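T9SS C-terminal target domain-containing protein (Bacteroides cellulosilyticus, PDB 5JVK) is a family 39 glycoside hydrolase of a gut symbiont that probably hydrolyses O-glycosidic bonds in carbohydrates. Local coordinates at residues A[310-322]-A[360-373]. Residues are numbered along the deposited sequence; the frame is centred on the assembly and turned at random.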
loop_
_atom_site.group_PDB
_atom_site.type_symbol
_atom_site.label_atom_id
_atom_site.label_comp_id
_atom_site.label_asym_id
_atom_site.label_seq_id
_atom_site.Cartn_x
_atom_site.Cartn_y
_atom_site.Cartn_z
ATOM N N VAL A 310 -9.798 -16.927 6.765
ATOM C CA VAL A 310 -9.639 -15.535 6.334
ATOM C C VAL A 310 -8.273 -15.370 5.673
ATOM O O VAL A 310 -7.280 -15.106 6.344
ATOM C CB VAL A 310 -9.804 -14.537 7.504
ATOM C CG1 VAL A 310 -9.642 -13.097 7.023
ATOM C CG2 VAL A 310 -11.162 -14.725 8.165
ATOM N N ASN A 311 -8.244 -15.561 4.356
ATOM C CA ASN A 311 -7.069 -15.279 3.524
ATOM C C ASN A 311 -7.510 -14.671 2.196
ATOM O O ASN A 311 -8.700 -14.645 1.903
ATOM C CB ASN A 311 -6.208 -16.535 3.312
ATOM C CG ASN A 311 -7.008 -17.758 2.879
ATOM O OD1 ASN A 311 -7.712 -17.742 1.868
ATOM N ND2 ASN A 311 -6.868 -18.842 3.632
ATOM N N ILE A 312 -6.562 -14.177 1.403
ATOM C CA ILE A 312 -6.895 -13.517 0.132
ATOM C C ILE A 312 -7.582 -14.465 -0.865
ATOM O O ILE A 312 -8.585 -14.081 -1.459
ATOM C CB ILE A 312 -5.676 -12.802 -0.510
ATOM C CG1 ILE A 312 -5.263 -11.606 0.355
ATOM C CG2 ILE A 312 -5.997 -12.339 -1.929
ATOM C CD1 ILE A 312 -3.991 -10.912 -0.085
ATOM N N PRO A 313 -7.064 -15.697 -1.046
ATOM C CA PRO A 313 -7.741 -16.619 -1.976
ATOM C C PRO A 313 -9.177 -17.032 -1.600
ATOM O O PRO A 313 -9.938 -17.435 -2.481
ATOM C CB PRO A 313 -6.817 -17.841 -1.990
ATOM C CG PRO A 313 -5.481 -17.306 -1.611
ATOM C CD PRO A 313 -5.768 -16.240 -0.599
ATOM N N THR A 314 -9.537 -16.940 -0.320
ATOM C CA THR A 314 -10.902 -17.217 0.131
ATOM C C THR A 314 -11.757 -15.956 0.154
ATOM O O THR A 314 -12.885 -15.965 -0.342
ATOM C CB THR A 314 -10.904 -17.832 1.543
ATOM O OG1 THR A 314 -10.107 -19.020 1.546
ATOM C CG2 THR A 314 -12.320 -18.176 1.994
ATOM N N VAL A 315 -11.224 -14.887 0.741
ATOM C CA VAL A 315 -11.976 -13.643 0.949
ATOM C C VAL A 315 -12.296 -12.904 -0.362
ATOM O O VAL A 315 -13.416 -12.413 -0.527
ATOM C CB VAL A 315 -11.239 -12.695 1.931
ATOM C CG1 VAL A 315 -11.913 -11.324 2.012
ATOM C CG2 VAL A 315 -11.160 -13.318 3.320
ATOM N N TRP A 316 -11.329 -12.825 -1.278
ATOM C CA TRP A 316 -11.512 -12.048 -2.515
ATOM C C TRP A 316 -12.674 -12.597 -3.373
ATOM O O TRP A 316 -13.584 -11.835 -3.705
ATOM C CB TRP A 316 -10.205 -11.910 -3.334
ATOM C CG TRP A 316 -9.379 -10.645 -3.073
ATOM C CD1 TRP A 316 -8.892 -9.785 -4.021
ATOM C CD2 TRP A 316 -8.946 -10.119 -1.806
ATOM N NE1 TRP A 316 -8.189 -8.766 -3.430
ATOM C CE2 TRP A 316 -8.202 -8.945 -2.074
ATOM C CE3 TRP A 316 -9.111 -10.524 -0.474
ATOM C CZ2 TRP A 316 -7.627 -8.169 -1.059
ATOM C CZ3 TRP A 316 -8.535 -9.749 0.540
ATOM C CH2 TRP A 316 -7.802 -8.585 0.236
ATOM N N PRO A 317 -12.669 -13.911 -3.706
ATOM C CA PRO A 317 -13.820 -14.488 -4.424
ATOM C C PRO A 317 -15.147 -14.460 -3.661
ATOM O O PRO A 317 -16.201 -14.354 -4.287
ATOM C CB PRO A 317 -13.399 -15.945 -4.663
ATOM C CG PRO A 317 -11.920 -15.923 -4.607
ATOM C CD PRO A 317 -11.597 -14.911 -3.545
ATOM N N TYR A 318 -15.091 -14.565 -2.333
ATOM C CA TYR A 318 -16.295 -14.545 -1.497
ATOM C C TYR A 318 -17.026 -13.198 -1.554
ATOM O O TYR A 318 -18.243 -13.170 -1.701
ATOM C CB TYR A 318 -15.964 -14.928 -0.044
ATOM C CG TYR A 318 -17.097 -14.712 0.944
ATOM C CD1 TYR A 318 -18.210 -15.561 0.974
ATOM C CD2 TYR A 318 -17.052 -13.659 1.856
ATOM C CE1 TYR A 318 -19.244 -15.359 1.884
ATOM C CE2 TYR A 318 -18.074 -13.449 2.764
ATOM C CZ TYR A 318 -19.168 -14.296 2.780
ATOM O OH TYR A 318 -20.175 -14.063 3.697
ATOM N N LEU A 319 -16.291 -12.094 -1.442
ATOM C CA LEU A 319 -16.906 -10.759 -1.498
ATOM C C LEU A 319 -17.288 -10.340 -2.919
ATOM O O LEU A 319 -18.180 -9.508 -3.099
ATOM C CB LEU A 319 -15.990 -9.711 -0.865
ATOM C CG LEU A 319 -15.642 -9.948 0.605
ATOM C CD1 LEU A 319 -14.708 -8.852 1.085
ATOM C CD2 LEU A 319 -16.878 -10.023 1.489
ATOM N N LYS A 320 -16.607 -10.905 -3.913
ATOM C CA LYS A 320 -16.975 -10.731 -5.319
ATOM C C LYS A 320 -18.354 -11.341 -5.582
ATOM O O LYS A 320 -19.204 -10.713 -6.212
ATOM C CB LYS A 320 -15.929 -11.388 -6.221
ATOM C CG LYS A 320 -16.009 -11.015 -7.690
ATOM C CD LYS A 320 -14.947 -11.767 -8.481
ATOM C CE LYS A 320 -14.656 -11.123 -9.830
ATOM N NZ LYS A 320 -15.751 -11.332 -10.816
ATOM N N LYS A 321 -18.554 -12.563 -5.084
ATOM C CA LYS A 321 -19.842 -13.265 -5.149
ATOM C C LYS A 321 -20.977 -12.446 -4.518
ATOM O O LYS A 321 -22.042 -12.308 -5.117
ATOM C CB LYS A 321 -19.720 -14.634 -4.461
ATOM C CG LYS A 321 -20.973 -15.503 -4.452
ATOM C CD LYS A 321 -20.776 -16.731 -3.568
ATOM C CE LYS A 321 -22.090 -17.410 -3.203
ATOM N NZ LYS A 321 -22.686 -18.163 -4.344
ATOM N N ILE A 322 -20.737 -11.898 -3.325
ATOM C CA ILE A 322 -21.742 -11.106 -2.606
ATOM C C ILE A 322 -22.184 -9.910 -3.450
ATOM O O ILE A 322 -23.382 -9.679 -3.610
ATOM C CB ILE A 322 -21.229 -10.607 -1.226
ATOM C CG1 ILE A 322 -20.962 -11.779 -0.265
ATOM C CG2 ILE A 322 -22.208 -9.622 -0.584
ATOM C CD1 ILE A 322 -22.159 -12.655 0.053
ATOM N N THR A 360 0.507 -10.105 -1.402
ATOM C CA THR A 360 -0.824 -9.482 -1.326
ATOM C C THR A 360 -1.287 -8.959 -2.687
ATOM O O THR A 360 -2.393 -9.269 -3.126
ATOM C CB THR A 360 -0.862 -8.323 -0.300
ATOM O OG1 THR A 360 -0.661 -8.849 1.013
ATOM C CG2 THR A 360 -2.198 -7.577 -0.331
ATOM N N TYR A 361 -0.441 -8.173 -3.345
ATOM C CA TYR A 361 -0.813 -7.564 -4.626
ATOM C C TYR A 361 -0.840 -8.572 -5.777
ATOM O O TYR A 361 -1.664 -8.450 -6.687
ATOM C CB TYR A 361 0.088 -6.365 -4.941
ATOM C CG TYR A 361 -0.172 -5.195 -4.018
ATOM C CD1 TYR A 361 -1.387 -4.520 -4.057
ATOM C CD2 TYR A 361 0.785 -4.771 -3.095
ATOM C CE1 TYR A 361 -1.643 -3.452 -3.213
ATOM C CE2 TYR A 361 0.538 -3.701 -2.243
ATOM C CZ TYR A 361 -0.681 -3.043 -2.309
ATOM O OH TYR A 361 -0.947 -1.982 -1.477
ATOM N N LEU A 362 0.039 -9.572 -5.722
ATOM C CA LEU A 362 0.022 -10.668 -6.693
ATOM C C LEU A 362 -1.225 -11.539 -6.539
ATOM O O LEU A 362 -1.878 -11.859 -7.534
ATOM C CB LEU A 362 1.292 -11.516 -6.586
ATOM C CG LEU A 362 2.569 -10.807 -7.052
ATOM C CD1 LEU A 362 3.812 -11.506 -6.516
ATOM C CD2 LEU A 362 2.627 -10.705 -8.568
ATOM N N LEU A 363 -1.562 -11.908 -5.304
ATOM C CA LEU A 363 -2.798 -12.660 -5.040
ATOM C C LEU A 363 -4.067 -11.819 -5.267
ATOM O O LEU A 363 -5.084 -12.349 -5.720
ATOM C CB LEU A 363 -2.795 -13.249 -3.625
ATOM C CG LEU A 363 -1.789 -14.374 -3.368
ATOM C CD1 LEU A 363 -1.673 -14.656 -1.876
ATOM C CD2 LEU A 363 -2.160 -15.648 -4.115
ATOM N N SER A 364 -4.010 -10.525 -4.956
ATOM C CA SER A 364 -5.144 -9.621 -5.199
ATOM C C SER A 364 -5.495 -9.535 -6.690
ATOM O O SER A 364 -6.661 -9.658 -7.061
ATOM C CB SER A 364 -4.862 -8.227 -4.636
ATOM O OG SER A 364 -5.883 -7.310 -4.987
ATOM N N ARG A 365 -4.481 -9.346 -7.533
ATOM C CA ARG A 365 -4.668 -9.336 -8.987
ATOM C C ARG A 365 -5.123 -10.702 -9.517
ATOM O O ARG A 365 -5.940 -10.770 -10.437
ATOM C CB ARG A 365 -3.377 -8.895 -9.691
ATOM C CG ARG A 365 -3.507 -8.596 -11.183
ATOM C CD ARG A 365 -4.281 -7.317 -11.467
ATOM N NE ARG A 365 -3.592 -6.126 -10.969
ATOM C CZ ARG A 365 -2.548 -5.529 -11.551
ATOM N NH1 ARG A 365 -2.016 -6.000 -12.678
ATOM N NH2 ARG A 365 -2.018 -4.445 -10.992
ATOM N N ARG A 366 -4.593 -11.784 -8.942
ATOM C CA ARG A 366 -4.999 -13.149 -9.315
ATOM C C ARG A 366 -6.507 -13.337 -9.183
ATOM O O ARG A 366 -7.163 -13.780 -10.124
ATOM C CB ARG A 366 -4.276 -14.178 -8.448
ATOM C CG ARG A 366 -4.543 -15.630 -8.818
ATOM C CD ARG A 366 -4.170 -16.545 -7.671
ATOM N NE ARG A 366 -4.447 -17.945 -7.972
ATOM C CZ ARG A 366 -4.425 -18.941 -7.083
ATOM N NH1 ARG A 366 -4.154 -18.720 -5.795
ATOM N NH2 ARG A 366 -4.688 -20.180 -7.490
ATOM N N HIS A 367 -7.036 -12.989 -8.011
ATOM C CA HIS A 367 -8.471 -13.055 -7.723
ATOM C C HIS A 367 -9.092 -11.657 -7.856
ATOM O O HIS A 367 -9.811 -11.205 -6.961
ATOM C CB HIS A 367 -8.695 -13.589 -6.298
ATOM C CG HIS A 367 -7.993 -14.879 -6.007
ATOM N ND1 HIS A 367 -8.498 -16.104 -6.386
ATOM C CD2 HIS A 367 -6.833 -15.135 -5.357
ATOM C CE1 HIS A 367 -7.674 -17.059 -5.992
ATOM N NE2 HIS A 367 -6.658 -16.498 -5.362
ATOM N N TYR A 368 -8.827 -10.985 -8.981
ATOM C CA TYR A 368 -9.166 -9.562 -9.139
ATOM C C TYR A 368 -10.628 -9.257 -8.825
ATOM O O TYR A 368 -11.533 -9.834 -9.426
ATOM C CB TYR A 368 -8.841 -9.036 -10.544
ATOM C CG TYR A 368 -9.033 -7.534 -10.649
ATOM C CD1 TYR A 368 -8.139 -6.658 -10.036
ATOM C CD2 TYR A 368 -10.128 -6.988 -11.330
ATOM C CE1 TYR A 368 -8.317 -5.283 -10.106
ATOM C CE2 TYR A 368 -10.314 -5.612 -11.409
ATOM C CZ TYR A 368 -9.405 -4.764 -10.793
ATOM O OH TYR A 368 -9.572 -3.401 -10.862
ATOM N N MET A 369 -10.834 -8.357 -7.865
ATOM C CA MET A 369 -12.172 -7.863 -7.522
ATOM C C MET A 369 -12.194 -6.414 -7.023
ATOM O O MET A 369 -13.115 -5.676 -7.365
ATOM C CB MET A 369 -12.866 -8.812 -6.528
ATOM C CG MET A 369 -12.271 -8.863 -5.130
ATOM S SD MET A 369 -13.160 -7.823 -3.956
ATOM C CE MET A 369 -12.058 -7.861 -2.544
ATOM N N SER A 370 -11.202 -6.006 -6.227
ATOM C CA SER A 370 -11.124 -4.638 -5.708
ATOM C C SER A 370 -10.375 -3.708 -6.669
ATOM O O SER A 370 -9.335 -4.095 -7.210
ATOM C CB SER A 370 -10.423 -4.630 -4.347
ATOM O OG SER A 370 -10.435 -3.334 -3.773
ATOM N N PRO A 371 -10.891 -2.475 -6.879
ATOM C CA PRO A 371 -10.150 -1.471 -7.651
ATOM C C PRO A 371 -9.113 -0.682 -6.838
ATOM O O PRO A 371 -8.428 0.166 -7.405
ATOM C CB PRO A 371 -11.255 -0.539 -8.146
ATOM C CG PRO A 371 -12.281 -0.591 -7.072
ATOM C CD PRO A 371 -12.234 -1.985 -6.506
ATOM N N GLY A 372 -9.006 -0.941 -5.534
ATOM C CA GLY A 372 -8.059 -0.226 -4.681
ATOM C C GLY A 372 -7.712 -0.986 -3.412
ATOM O O GLY A 372 -8.522 -1.065 -2.487
ATOM N N VAL A 373 -6.504 -1.544 -3.381
ATOM C CA VAL A 373 -5.967 -2.217 -2.206
ATOM C C VAL A 373 -4.891 -1.320 -1.609
ATOM O O VAL A 373 -3.816 -1.161 -2.194
ATOM C CB VAL A 373 -5.397 -3.602 -2.574
ATOM C CG1 VAL A 373 -4.746 -4.266 -1.365
ATOM C CG2 VAL A 373 -6.502 -4.478 -3.155
#
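Trp316 carries the contact, its indole lying between Ile312 of its own helix and Met369 of the loop that follows helix 350-366. The Met369 methyl CE sits almost on the normal of the five-membered ring, 3.8 Å from its centroid, a CH-pi contact; SD stands farther off above that same face, adding a long Met-aromatic contact. Ile312 CG2 covers the opposite face, offset toward the rim. With CG between backbone N and carbonyl carbon (chi1 69°), Met369 bends at chi2, which brings CE back over the indole while CG rests against Trp316 CD1.

A second CH-pi contact joins Pro313 to His367, the residue where the chain leaves helix 350-366: Pro313 CA lies over the imidazole, 3.9 Å from its centroid, and Arg366 CG backs the other face. Ile312 makes most of the aliphatic packing between the helices: its CG2 reaches Leu363 CB at 3.7 Å while CD1 rests on Thr360 CA, its side chain crossing that of Thr360 at about a right angle. Farther along, the Lys320 and Met369 side chains slide past each other in opposite directions, the Lys320 methylenes lying along Met369 CB, and NZ of Lys320 forms a salt bridge with Glu324.

Polar atoms gather at the indole edge: His367 O lies in the ring plane, 3.4 Å from Trp316 CD1, and Ser364 OG is 3.1 Å from Trp316 NE1. Were Trp316 an alanine, Met369 CE and Ile312 CG2 would probably face a gap and Ser364 OG would lose its indole neighbour.

Helix segments 312-322 and 360-366 cross at -37°; they belong to successive outer helices of an (alpha/beta)8 barrel, flanking strand 335-341, where Val338 touches Trp316. Their union thus rests mainly on apolar and CH-pi packing around one indole.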